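Local structure of endoglucanase A (Clostridium longisporum, 6Q1I) at residues A[29-34]-A[46-51]. The protein hydrolyses internal beta-1,4-glucosidic linkages in cellulose, lichenan and cereal beta-glucans through its family 5 catalytic domain, the part described here. Numbering follows the deposited sequence.
Sequences NTLDAK and SFETGW
With CG of Trp51 set beside its own backbone N (chi1 -79°), the indole lies against the turn formed by Thr30 to Ala33, and Asn29, turned in the same sense, brings its amide to the rim of that ring. Ala33 and the backbone N of Lys34 lie over one indole face: Ala33 CA sits 3.8 Å from the centroid of the six-membered ring, a CH-pi contact only 17° off the normal, while its CB meets Trp51 CD2 at 3.6 Å. Lys34 N is 3.4 Å from Trp51 CZ2. The Asn29 amide, its plane 71° from the ring, reaches the edge with CG 3.7 Å from Trp51 CE3; the side chain of Asn29 lies about 9 Å from that of Gln284, which by similarity holds the nucleophile position and is changed in this structure. Farther along, Glu48 runs extended beside Thr30 and Leu31; its CG touches Thr30 CG2 at 3.6 Å, OE1 forms a salt bridge with Arg95 and OE2 is hydrogen-bonded to Thr56.

One water donates to the carbonyls of Asn29 and Glu48 and accepts from Trp51 N; a second joins Asn29 ND2 to Trp51 O, and a third, in the indole plane, accepts from Trp51 NE1 and donates a longer bond to Lys34 O. Asp32 braces the turn internally, its OD1 taking a nearly straight bond from Thr30 N (2.7 Å). The loop after barrel strand 23-27 thus meets the end of helix 44-48 through CH-pi and van der Waals contact on the indole face, its polar links being water-mediated.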
loop_
_atom_site.group_PDB
_atom_site.type_symbol
_atom_site.label_atom_id
_atom_site.label_comp_id
_atom_site.label_asym_id
_atom_site.label_seq_id
_atom_site.Cartn_x
_atom_site.Cartn_y
_atom_site.Cartn_z
ATOM N N ASN A 29 4.177 9.620 1.006
ATOM C CA ASN A 29 5.275 10.578 0.829
ATOM C C ASN A 29 5.897 10.982 2.167
ATOM O O ASN A 29 6.254 12.143 2.376
ATOM C CB ASN A 29 4.845 11.813 0.028
ATOM C CG ASN A 29 4.746 11.551 -1.469
ATOM O OD1 ASN A 29 4.713 10.409 -1.924
ATOM N ND2 ASN A 29 4.670 12.630 -2.247
ATOM N N THR A 30 6.063 10.003 3.061
ATOM C CA THR A 30 6.526 10.209 4.432
ATOM C C THR A 30 7.673 9.247 4.731
ATOM O O THR A 30 8.798 9.519 4.310
ATOM C CB THR A 30 5.320 10.116 5.371
ATOM O OG1 THR A 30 4.314 11.023 4.899
ATOM C CG2 THR A 30 5.667 10.517 6.784
ATOM N N LEU A 31 7.437 8.127 5.423
ATOM C CA LEU A 31 8.521 7.168 5.654
ATOM C C LEU A 31 8.918 6.435 4.379
ATOM O O LEU A 31 9.930 5.717 4.379
ATOM C CB LEU A 31 8.155 6.181 6.760
ATOM C CG LEU A 31 7.785 6.864 8.083
ATOM C CD1 LEU A 31 7.357 5.829 9.097
ATOM C CD2 LEU A 31 8.916 7.712 8.636
ATOM N N ASP A 32 8.150 6.627 3.306
ATOM C CA ASP A 32 8.437 6.104 1.982
ATOM C C ASP A 32 9.213 7.075 1.110
ATOM O O ASP A 32 9.721 6.662 0.063
ATOM C CB ASP A 32 7.129 5.754 1.249
ATOM C CG ASP A 32 6.087 6.865 1.302
ATOM O OD1 ASP A 32 5.809 7.384 2.398
ATOM O OD2 ASP A 32 5.510 7.187 0.243
ATOM N N ALA A 33 9.294 8.348 1.491
ATOM C CA ALA A 33 10.022 9.315 0.678
ATOM C C ALA A 33 11.440 8.816 0.439
ATOM O O ALA A 33 12.172 8.509 1.386
ATOM C CB ALA A 33 10.033 10.683 1.369
ATOM N N LYS A 34 11.822 8.716 -0.830
ATOM C CA LYS A 34 13.086 8.090 -1.206
ATOM C C LYS A 34 14.121 9.193 -1.367
ATOM O O LYS A 34 14.163 9.879 -2.393
ATOM C CB LYS A 34 12.935 7.279 -2.484
ATOM C CG LYS A 34 14.170 6.467 -2.824
ATOM C CD LYS A 34 14.027 5.727 -4.146
ATOM C CE LYS A 34 15.212 4.813 -4.403
ATOM N NZ LYS A 34 15.352 3.751 -3.381
ATOM N N SER A 46 15.143 13.638 8.521
ATOM C CA SER A 46 15.592 14.149 7.231
ATOM C C SER A 46 14.939 13.403 6.078
ATOM O O SER A 46 14.714 13.979 5.008
ATOM C CB SER A 46 17.108 14.010 7.121
ATOM O OG SER A 46 17.750 14.681 8.184
ATOM N N PHE A 47 14.664 12.115 6.261
ATOM C CA PHE A 47 13.967 11.326 5.248
ATOM C C PHE A 47 12.462 11.580 5.303
ATOM O O PHE A 47 11.835 11.870 4.279
ATOM C CB PHE A 47 14.251 9.845 5.491
ATOM C CG PHE A 47 15.697 9.454 5.315
ATOM C CD1 PHE A 47 16.137 8.907 4.115
ATOM C CD2 PHE A 47 16.609 9.605 6.350
ATOM C CE1 PHE A 47 17.455 8.530 3.952
ATOM C CE2 PHE A 47 17.925 9.224 6.192
ATOM C CZ PHE A 47 18.348 8.687 4.986
ATOM N N GLU A 48 11.880 11.475 6.502
ATOM C CA GLU A 48 10.439 11.612 6.690
ATOM C C GLU A 48 9.913 12.916 6.109
ATOM O O GLU A 48 8.815 12.949 5.534
ATOM C CB GLU A 48 10.126 11.527 8.191
ATOM C CG GLU A 48 8.642 11.567 8.517
ATOM C CD GLU A 48 8.348 11.292 9.974
ATOM O OE1 GLU A 48 9.287 10.934 10.717
ATOM O OE2 GLU A 48 7.176 11.439 10.381
ATOM N N THR A 49 10.676 14.007 6.261
ATOM C CA THR A 49 10.286 15.327 5.772
ATOM C C THR A 49 10.908 15.668 4.420
ATOM O O THR A 49 10.726 16.784 3.930
ATOM C CB THR A 49 10.654 16.417 6.787
ATOM O OG1 THR A 49 12.078 16.514 6.906
ATOM C CG2 THR A 49 10.041 16.135 8.155
ATOM N N GLY A 50 11.612 14.724 3.794
ATOM C CA GLY A 50 12.403 15.027 2.614
ATOM C C GLY A 50 11.608 15.340 1.366
ATOM O O GLY A 50 12.168 15.909 0.418
ATOM N N TRP A 51 10.335 14.937 1.319
ATOM C CA TRP A 51 9.447 15.276 0.211
ATOM C C TRP A 51 8.413 16.324 0.616
ATOM O O TRP A 51 7.351 16.436 -0.012
ATOM C CB TRP A 51 8.808 14.022 -0.390
ATOM C CG TRP A 51 9.726 13.259 -1.311
ATOM C CD1 TRP A 51 10.981 13.618 -1.710
ATOM C CD2 TRP A 51 9.448 12.011 -1.951
ATOM N NE1 TRP A 51 11.501 12.670 -2.558
ATOM C CE2 TRP A 51 10.577 11.674 -2.724
ATOM C CE3 TRP A 51 8.352 11.140 -1.942
ATOM C CZ2 TRP A 51 10.639 10.505 -3.484
ATOM C CZ3 TRP A 51 8.417 9.991 -2.692
ATOM C CH2 TRP A 51 9.551 9.682 -3.450
HETATM O O HOH W 1 8.119 14.165 3.153
HETATM O O HOH W 2 5.036 15.189 -0.944
HETATM O O HOH W 3 13.958 12.657 -3.887
#